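Local coordinates for hypothetical protein (Plasmodium falciparum, PDB 1ZSO), which is of unknown function but may bind a zinc ion, like other CXXC zinc-binding proteins, at residues 13-18 and 101-106; 34-39 and 115-120. All coordinates share one frame; numbering follows the deposited sequence.

How the contacts relate
Contact 1 (13-18 with 101-106) and contact 2 (34-39 with 115-120) lie in different antiparallel sheets of an all-beta chain. Contact 1 pairs strands 9-21 and 102-110 inside a six-stranded sheet. Contact 2 pairs strands 34-40 and 112-117 in a three-stranded one. Their centres are about 13 Å apart, and side chains of the two sheets pack together in between: A105 CB lies 3.5 Å from W34 CH2, and V14 also touches F36 and F117. Along the chain the segments alternate: 13-18, 34-39, 101-106, 115-120. Strands 102-110 and 112-117 follow one another, so the chain passes from one sheet directly into the other. Each pairing joins an early strand to one about 80 residues on, and the packing between them joins the two sheets.

Contact 1: 13-18 and 101-106; sequences VVRIKA and WRDFAS
K17 lays its side chain over one face of the W101 indole. CB stands 3.7 Å above the ring plane, over its centre. CG starts anti to the backbone N (chi1 178°), and the chain runs on extended across the ring. CG comes nearest to the backbone N of W101. CD comes closest, 3.4 Å from NE1 of W101, and sits over the five-membered ring near its normal, a CH-pi contact. NZ ends beside NE1 and CD1 of W101. At the edge of the same indole, CZ3 meets the carbonyl O of R15. The R15 chain bends at chi2 and chi3, which brings its guanidinium to CB and CG of W101, the two planes 30° apart. CD2 of W101 lies over one face of the guanidinium. CD of R15 touches OD1 of D103 at 3.1 Å, but NH1 stays 4.1 Å from that oxygen, too far for a salt bridge. The same OD1 meets CG1 of V13. On the other side of the sheet, CD1 of I16 packs on CD1 of F104 at 3.5 Å.

The backbones pair antiparallel. I16 and R102 exchange two hydrogen bonds, and V14 N reaches A105 O at 2.8 Å in an almost straight bond. F104 N donates to V14 O at 2.8 Å, while the bond from A105 N to that oxygen is weak. F104 and A105 thus both face V14, a classic beta bulge that shifts the register by one residue.

R102 turns its guanidinium outside the pair, where N97 accepts a hydrogen bond from it. Y93 of strand 92-94 touches I16 and R102. In the six-stranded sheet, strand 9-21 lies between strands 102-110 and 152-163. R15 and K17 make backbone bonds to the latter, and V13 to N164 just after it.

Contact 2: 34-39 and 115-120; sequences WIFNIR and IDFFPS
The F117 ring meets both W34 and F36 along one part of its rim, and the three form an aromatic cluster. CE1 of F117 meets CE3 of W34 rim to rim, 3.6 Å away. CD1 of F117 touches CE1 of F36 at 3.5 Å, with the rings inclined at 43°. CG of F117, anti to the backbone N (chi1 170°), carries the ring to the W34 and F36 rims. P119 N lies over one face of the F117 ring, near the rim.

The opposite face carries N37 and D116. F118, just past the strand, turns its ring edge to I35 O and N37 N, and its CZ lies 3.4 Å from ND2 of N37. CG2 of I35 rests on CB of F118, and CD1 of I35 reaches CB of S120. ND2 of N37 donates to OD2 of D116 at 3.0 Å, meeting the oxygen on its anti side. OD1 of N37 accepts from N49 N, so the amide is held at both ends.

I115 and D116 both donate to N37 O, a classic beta bulge. A water accepts weakly from I35 N and donates to F118 O, filling in where direct pairing stops. Strand 34-40 is the middle of a three-stranded antiparallel sheet, between 46-52 and 112-117. The buried cluster thus packs this sheet on contact 1, while polar bonds beside the F118 ring edge hold partly exposed N37 and D116 in register.

Contact 1: 13-18 and 101-106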
ATOM      1  N   VAL B  13      13.086 -13.229  -7.720  1.00 37.38           N
ATOM      2  CA  VAL B  13      13.667 -13.822  -6.509  1.00 36.68           C
ATOM      3  C   VAL B  13      14.581 -12.858  -5.746  1.00 35.49           C
ATOM      4  O   VAL B  13      15.322 -12.094  -6.341  1.00 35.76           O
ATOM      5  CB  VAL B  13      14.418 -15.146  -6.838  1.00 35.21           C
ATOM      6  CG1 VAL B  13      15.000 -15.754  -5.602  1.00 38.69           C
ATOM      7  CG2 VAL B  13      13.486 -16.128  -7.450  1.00 35.00           C
ATOM      8  N   VAL B  14      14.491 -12.852  -4.425  1.00 35.19           N
ATOM      9  CA  VAL B  14      15.495 -12.177  -3.620  1.00 35.04           C
ATOM     10  C   VAL B  14      16.434 -13.234  -3.078  1.00 35.25           C
ATOM     11  O   VAL B  14      15.989 -14.152  -2.401  1.00 35.79           O
ATOM     12  CB  VAL B  14      14.904 -11.424  -2.409  1.00 35.66           C
ATOM     13  CG1 VAL B  14      16.011 -10.816  -1.563  1.00 33.08           C
ATOM     14  CG2 VAL B  14      13.983 -10.341  -2.866  1.00 37.70           C
ATOM     15  N   ARG B  15      17.722 -13.094  -3.381  1.00 35.74           N
ATOM     16  CA  ARG B  15      18.752 -13.987  -2.896  1.00 36.96           C
ATOM     17  C   ARG B  15      19.591 -13.268  -1.870  1.00 37.01           C
ATOM     18  O   ARG B  15      19.942 -12.096  -2.037  1.00 35.47           O
ATOM     19  CB  ARG B  15      19.640 -14.429  -4.055  1.00 38.30           C
ATOM     20  CG  ARG B  15      18.853 -14.624  -5.330  1.00 44.89           C
ATOM     21  CD  ARG B  15      19.405 -15.730  -6.192  1.00 51.27           C
ATOM     22  NE  ARG B  15      20.783 -15.488  -6.579  1.00 54.14           N
ATOM     23  CZ  ARG B  15      21.786 -16.338  -6.367  1.00 57.87           C
ATOM     24  NH1 ARG B  15      21.554 -17.508  -5.764  1.00 59.36           N
ATOM     25  NH2 ARG B  15      23.017 -16.023  -6.779  1.00 57.23           N
ATOM     26  N   ILE B  16      19.925 -13.981  -0.802  1.00 37.10           N
ATOM     27  CA  ILE B  16      20.843 -13.462   0.171  1.00 37.09           C
ATOM     28  C   ILE B  16      22.040 -14.384   0.435  1.00 37.24           C
ATOM     29  O   ILE B  16      22.024 -15.592   0.149  1.00 36.93           O
ATOM     30  CB  ILE B  16      20.146 -13.123   1.514  1.00 37.05           C
ATOM     31  CG1 ILE B  16      19.907 -14.375   2.352  1.00 38.65           C
ATOM     32  CG2 ILE B  16      18.830 -12.398   1.286  1.00 35.94           C
ATOM     33  CD1 ILE B  16      19.339 -14.023   3.723  1.00 37.33           C
ATOM     34  N   LYS B  17      23.052 -13.765   1.039  1.00 36.96           N
ATOM     35  CA  LYS B  17      24.317 -14.394   1.423  1.00 37.64           C
ATOM     36  C   LYS B  17      24.818 -13.651   2.678  1.00 35.75           C
ATOM     37  O   LYS B  17      24.775 -12.439   2.748  1.00 34.16           O
ATOM     38  CB  LYS B  17      25.312 -14.245   0.275  1.00 37.11           C
ATOM     39  CG  LYS B  17      26.693 -14.795   0.516  1.00 40.85           C
ATOM     40  CD  LYS B  17      27.491 -14.629  -0.765  1.00 40.30           C
ATOM     41  CE  LYS B  17      28.975 -14.652  -0.534  1.00 44.10           C
ATOM     42  NZ  LYS B  17      29.697 -14.661  -1.892  1.00 45.79           N
ATOM     43  N   ALA B  18      25.280 -14.376   3.673  1.00 35.25           N
ATOM     44  CA  ALA B  18      25.832 -13.733   4.856  1.00 35.02           C
ATOM     45  C   ALA B  18      26.719 -14.741   5.531  1.00 35.38           C
ATOM     46  O   ALA B  18      26.542 -15.959   5.362  1.00 33.97           O
ATOM     47  CB  ALA B  18      24.730 -13.263   5.820  1.00 34.56           C
ATOM     48  N   TRP B 101      25.287 -18.035  -1.504  1.00 26.30           N
ATOM     49  CA  TRP B 101      24.050 -17.427  -2.040  1.00 27.47           C
ATOM     50  C   TRP B 101      22.886 -18.394  -1.877  1.00 29.10           C
ATOM     51  O   TRP B 101      23.058 -19.603  -1.966  1.00 30.40           O
ATOM     52  CB  TRP B 101      24.228 -17.057  -3.512  1.00 25.11           C
ATOM     53  CG  TRP B 101      24.994 -15.782  -3.672  1.00 25.32           C
ATOM     54  CD1 TRP B 101      26.293 -15.642  -4.060  1.00 24.96           C
ATOM     55  CD2 TRP B 101      24.511 -14.445  -3.402  1.00 23.43           C
ATOM     56  NE1 TRP B 101      26.643 -14.303  -4.059  1.00 24.86           N
ATOM     57  CE2 TRP B 101      25.559 -13.556  -3.668  1.00 23.04           C
ATOM     58  CE3 TRP B 101      23.303 -13.935  -2.962  1.00 22.86           C
ATOM     59  CZ2 TRP B 101      25.432 -12.191  -3.506  1.00 21.94           C
ATOM     60  CZ3 TRP B 101      23.176 -12.581  -2.817  1.00 24.89           C
ATOM     61  CH2 TRP B 101      24.232 -11.722  -3.077  1.00 23.90           C
ATOM     62  N   ARG B 102      21.707 -17.874  -1.596  1.00 31.59           N
ATOM     63  CA  ARG B 102      20.537 -18.730  -1.439  1.00 32.61           C
ATOM     64  C   ARG B 102      19.250 -17.914  -1.687  1.00 32.95           C
ATOM     65  O   ARG B 102      19.108 -16.778  -1.233  1.00 31.70           O
ATOM     66  CB  ARG B 102      20.554 -19.456  -0.062  1.00 33.04           C
ATOM     67  CG  ARG B 102      19.171 -19.853   0.531  1.00 34.21           C
ATOM     68  CD  ARG B 102      19.193 -21.049   1.531  1.00 35.08           C
ATOM     69  NE  ARG B 102      17.830 -21.509   1.862  1.00 38.64           N
ATOM     70  CZ  ARG B 102      17.502 -22.414   2.806  1.00 43.08           C
ATOM     71  NH1 ARG B 102      18.433 -22.987   3.575  1.00 44.84           N
ATOM     72  NH2 ARG B 102      16.217 -22.746   2.999  1.00 41.62           N
ATOM     73  N   ASP B 103      18.337 -18.513  -2.447  1.00 32.99           N
ATOM     74  CA  ASP B 103      17.019 -17.962  -2.641  1.00 33.69           C
ATOM     75  C   ASP B 103      16.347 -17.774  -1.297  1.00 33.50           C
ATOM     76  O   ASP B 103      16.304 -18.696  -0.482  1.00 33.67           O
ATOM     77  CB  ASP B 103      16.189 -18.890  -3.528  1.00 34.29           C
ATOM     78  CG  ASP B 103      16.629 -18.850  -4.996  1.00 36.27           C
ATOM     79  OD1 ASP B 103      17.506 -18.013  -5.317  1.00 37.92           O
ATOM     80  OD2 ASP B 103      16.092 -19.637  -5.826  1.00 36.26           O
ATOM     81  N   PHE B 104      15.827 -16.573  -1.072  1.00 32.09           N
ATOM     82  CA  PHE B 104      15.256 -16.225   0.206  1.00 31.94           C
ATOM     83  C   PHE B 104      13.750 -16.038   0.109  1.00 31.19           C
ATOM     84  O   PHE B 104      13.020 -16.434   1.008  1.00 30.94           O
ATOM     85  CB  PHE B 104      15.907 -14.938   0.746  1.00 32.68           C
ATOM     86  CG  PHE B 104      15.597 -14.671   2.191  1.00 31.42           C
ATOM     87  CD1 PHE B 104      16.176 -15.435   3.187  1.00 31.67           C
ATOM     88  CD2 PHE B 104      14.684 -13.686   2.554  1.00 34.38           C
ATOM     89  CE1 PHE B 104      15.857 -15.231   4.511  1.00 32.23           C
ATOM     90  CE2 PHE B 104      14.375 -13.476   3.890  1.00 34.10           C
ATOM     91  CZ  PHE B 104      14.947 -14.261   4.866  1.00 30.99           C
ATOM     92  N   ALA B 105      13.288 -15.399  -0.960  1.00 30.64           N
ATOM     93  CA  ALA B 105      11.870 -15.094  -1.118  1.00 29.23           C
ATOM     94  C   ALA B 105      11.574 -14.846  -2.583  1.00 30.21           C
ATOM     95  O   ALA B 105      12.387 -14.228  -3.286  1.00 32.57           O
ATOM     96  CB  ALA B 105      11.489 -13.903  -0.280  1.00 29.25           C
ATOM     97  N   SER B 106      10.421 -15.309  -3.061  1.00 29.35           N
ATOM     98  CA  SER B 106      10.029 -15.032  -4.442  1.00 30.16           C
ATOM     99  C   SER B 106       8.763 -14.169  -4.480  1.00 29.08           C
ATOM    100  O   SER B 106       7.913 -14.268  -3.570  1.00 26.53           O
ATOM    101  CB  SER B 106       9.789 -16.330  -5.203  1.00 30.71           C
ATOM    102  OG  SER B 106      10.662 -17.341  -4.730  1.00 36.71           O
TER

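Contact 2: 34-39 and 115-120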
ATOM      1  N   TRP B  34       8.463  -5.926   4.065  1.00 28.29           N
ATOM      2  CA  TRP B  34       9.197  -5.879   2.766  1.00 28.03           C
ATOM      3  C   TRP B  34       9.263  -4.443   2.271  1.00 27.80           C
ATOM      4  O   TRP B  34       8.253  -3.697   2.339  1.00 25.82           O
ATOM      5  CB  TRP B  34       8.546  -6.768   1.705  1.00 27.88           C
ATOM      6  CG  TRP B  34       8.541  -8.157   2.098  1.00 26.55           C
ATOM      7  CD1 TRP B  34       7.534  -8.833   2.680  1.00 26.66           C
ATOM      8  CD2 TRP B  34       9.639  -9.068   2.008  1.00 29.08           C
ATOM      9  NE1 TRP B  34       7.904 -10.127   2.920  1.00 25.43           N
ATOM     10  CE2 TRP B  34       9.202 -10.295   2.521  1.00 29.06           C
ATOM     11  CE3 TRP B  34      10.930  -8.976   1.493  1.00 27.46           C
ATOM     12  CZ2 TRP B  34      10.028 -11.408   2.585  1.00 28.38           C
ATOM     13  CZ3 TRP B  34      11.749 -10.068   1.575  1.00 28.97           C
ATOM     14  CH2 TRP B  34      11.291 -11.274   2.095  1.00 30.22           C
ATOM     15  N   ILE B  35      10.465  -4.059   1.832  1.00 27.52           N
ATOM     16  CA  ILE B  35      10.806  -2.685   1.413  1.00 26.96           C
ATOM     17  C   ILE B  35      11.570  -2.756   0.084  1.00 27.53           C
ATOM     18  O   ILE B  35      12.523  -3.539  -0.110  1.00 28.22           O
ATOM     19  CB  ILE B  35      11.599  -1.968   2.496  1.00 28.15           C
ATOM     20  CG1 ILE B  35      10.838  -2.054   3.825  1.00 31.39           C
ATOM     21  CG2 ILE B  35      11.828  -0.490   2.139  1.00 27.68           C
ATOM     22  CD1 ILE B  35      11.634  -1.682   5.008  1.00 32.53           C
ATOM     23  N   PHE B  36      11.118  -1.994  -0.879  1.00 27.52           N
ATOM     24  CA  PHE B  36      11.735  -2.052  -2.206  1.00 27.14           C
ATOM     25  C   PHE B  36      11.715  -0.688  -2.801  1.00 27.10           C
ATOM     26  O   PHE B  36      10.840   0.136  -2.478  1.00 23.60           O
ATOM     27  CB  PHE B  36      10.951  -2.982  -3.133  1.00 28.62           C
ATOM     28  CG  PHE B  36      11.103  -4.445  -2.801  1.00 27.68           C
ATOM     29  CD1 PHE B  36      12.231  -5.125  -3.180  1.00 29.71           C
ATOM     30  CD2 PHE B  36      10.109  -5.125  -2.125  1.00 27.47           C
ATOM     31  CE1 PHE B  36      12.392  -6.485  -2.862  1.00 32.84           C
ATOM     32  CE2 PHE B  36      10.250  -6.461  -1.807  1.00 27.97           C
ATOM     33  CZ  PHE B  36      11.395  -7.146  -2.185  1.00 31.01           C
ATOM     34  N   ASN B  37      12.690  -0.454  -3.669  1.00 27.78           N
ATOM     35  CA  ASN B  37      12.503   0.494  -4.715  1.00 28.73           C
ATOM     36  C   ASN B  37      12.025  -0.237  -5.973  1.00 29.67           C
ATOM     37  O   ASN B  37      12.597  -1.245  -6.400  1.00 29.16           O
ATOM     38  CB  ASN B  37      13.780   1.226  -5.055  1.00 28.68           C
ATOM     39  CG  ASN B  37      14.320   2.083  -3.935  1.00 29.69           C
ATOM     40  OD1 ASN B  37      13.628   2.512  -3.013  1.00 23.50           O
ATOM     41  ND2 ASN B  37      15.605   2.385  -4.059  1.00 30.54           N
ATOM     42  N   ILE B  38      10.970   0.304  -6.571  1.00 30.23           N
ATOM     43  CA  ILE B  38      10.382  -0.256  -7.784  1.00 30.07           C
ATOM     44  C   ILE B  38      10.352   0.701  -8.974  1.00 29.97           C
ATOM     45  O   ILE B  38      10.577   1.915  -8.850  1.00 27.76           O
ATOM     46  CB  ILE B  38       8.960  -0.732  -7.508  1.00 29.83           C
ATOM     47  CG1 ILE B  38       8.077   0.476  -7.179  1.00 30.16           C
ATOM     48  CG2 ILE B  38       9.004  -1.801  -6.356  1.00 30.48           C
ATOM     49  CD1 ILE B  38       6.563   0.230  -7.307  1.00 32.30           C
ATOM     50  N   ARG B  39      10.064   0.115 -10.126  1.00 31.37           N
ATOM     51  CA  ARG B  39       9.884   0.847 -11.374  1.00 32.35           C
ATOM     52  C   ARG B  39       8.707   0.273 -12.171  1.00 30.68           C
ATOM     53  O   ARG B  39       8.380  -0.927 -12.112  1.00 28.55           O
ATOM     54  CB  ARG B  39      11.155   0.780 -12.212  1.00 34.05           C
ATOM     55  CG  ARG B  39      11.199   1.768 -13.395  1.00 40.72           C
ATOM     56  CD  ARG B  39      12.168   1.225 -14.394  1.00 48.74           C
ATOM     57  NE  ARG B  39      12.081   1.856 -15.702  1.00 52.87           N
ATOM     58  CZ  ARG B  39      12.918   2.801 -16.120  1.00 55.12           C
ATOM     59  NH1 ARG B  39      13.877   3.250 -15.305  1.00 52.07           N
ATOM     60  NH2 ARG B  39      12.775   3.319 -17.350  1.00 53.94           N
ATOM     61  N   ILE B 115      13.598  -3.223  -8.052  1.00 32.58           N
ATOM     62  CA  ILE B 115      14.933  -2.709  -8.387  1.00 32.24           C
ATOM     63  C   ILE B 115      15.931  -2.975  -7.225  1.00 33.59           C
ATOM     64  O   ILE B 115      16.952  -3.669  -7.379  1.00 31.39           O
ATOM     65  CB  ILE B 115      14.861  -1.187  -8.747  1.00 31.51           C
ATOM     66  CG1 ILE B 115      13.928  -0.941  -9.932  1.00 30.90           C
ATOM     67  CG2 ILE B 115      16.205  -0.638  -9.099  1.00 31.75           C
ATOM     68  CD1 ILE B 115      14.383  -1.576 -11.238  1.00 33.07           C
ATOM     69  N   ASP B 116      15.588  -2.429  -6.061  1.00 34.02           N
ATOM     70  CA  ASP B 116      16.437  -2.442  -4.891  1.00 34.81           C
ATOM     71  C   ASP B 116      15.625  -3.001  -3.743  1.00 33.51           C
ATOM     72  O   ASP B 116      14.502  -2.611  -3.563  1.00 33.97           O
ATOM     73  CB  ASP B 116      16.841  -1.017  -4.501  1.00 34.98           C
ATOM     74  CG  ASP B 116      17.664  -0.324  -5.560  1.00 37.01           C
ATOM     75  OD1 ASP B 116      18.642  -0.940  -6.052  1.00 40.85           O
ATOM     76  OD2 ASP B 116      17.356   0.858  -5.886  1.00 42.54           O
ATOM     77  N   PHE B 117      16.239  -3.888  -2.968  1.00 32.75           N
ATOM     78  CA  PHE B 117      15.689  -4.458  -1.759  1.00 30.82           C
ATOM     79  C   PHE B 117      16.388  -3.829  -0.555  1.00 31.16           C
ATOM     80  O   PHE B 117      17.588  -3.534  -0.598  1.00 31.46           O
ATOM     81  CB  PHE B 117      15.974  -5.950  -1.789  1.00 33.24           C
ATOM     82  CG  PHE B 117      15.675  -6.642  -0.524  1.00 33.36           C
ATOM     83  CD1 PHE B 117      14.392  -6.633  -0.008  1.00 34.07           C
ATOM     84  CD2 PHE B 117      16.671  -7.310   0.164  1.00 34.04           C
ATOM     85  CE1 PHE B 117      14.113  -7.275   1.193  1.00 36.24           C
ATOM     86  CE2 PHE B 117      16.388  -7.949   1.358  1.00 34.59           C
ATOM     87  CZ  PHE B 117      15.115  -7.939   1.869  1.00 32.54           C
ATOM     88  N   PHE B 118      15.626  -3.601   0.500  1.00 30.45           N
ATOM     89  CA  PHE B 118      16.135  -3.065   1.730  1.00 31.55           C
ATOM     90  C   PHE B 118      15.767  -3.951   2.887  1.00 32.25           C
ATOM     91  O   PHE B 118      14.658  -3.940   3.315  1.00 32.44           O
ATOM     92  CB  PHE B 118      15.590  -1.673   1.973  1.00 31.41           C
ATOM     93  CG  PHE B 118      15.973  -0.720   0.911  1.00 34.02           C
ATOM     94  CD1 PHE B 118      15.247  -0.660  -0.264  1.00 37.56           C
ATOM     95  CD2 PHE B 118      17.098   0.082   1.050  1.00 35.89           C
ATOM     96  CE1 PHE B 118      15.623   0.209  -1.285  1.00 35.86           C
ATOM     97  CE2 PHE B 118      17.468   0.957   0.045  1.00 35.52           C
ATOM     98  CZ  PHE B 118      16.725   0.992  -1.143  1.00 34.12           C
ATOM     99  N   PRO B 119      16.730  -4.694   3.429  1.00 34.50           N
ATOM    100  CA  PRO B 119      16.445  -5.470   4.625  1.00 35.57           C
ATOM    101  C   PRO B 119      15.997  -4.558   5.739  1.00 36.11           C
ATOM    102  O   PRO B 119      16.488  -3.424   5.857  1.00 37.01           O
ATOM    103  CB  PRO B 119      17.788  -6.134   4.976  1.00 34.93           C
ATOM    104  CG  PRO B 119      18.796  -5.465   4.169  1.00 37.03           C
ATOM    105  CD  PRO B 119      18.122  -4.830   2.984  1.00 36.02           C
ATOM    106  N   SER B 120      15.036  -5.034   6.520  1.00 36.62           N
ATOM    107  CA  SER B 120      14.435  -4.211   7.535  1.00 37.17           C
ATOM    108  C   SER B 120      14.995  -4.672   8.867  1.00 35.95           C
ATOM    109  O   SER B 120      16.062  -5.265   8.916  1.00 34.24           O
ATOM    110  CB  SER B 120      12.899  -4.283   7.455  1.00 37.04           C
ATOM    111  OG  SER B 120      12.426  -5.597   7.725  1.00 41.67           O
TER
HETATM  112  O   HOH W   1      12.565  -5.489   3.506  1.00 36.68           O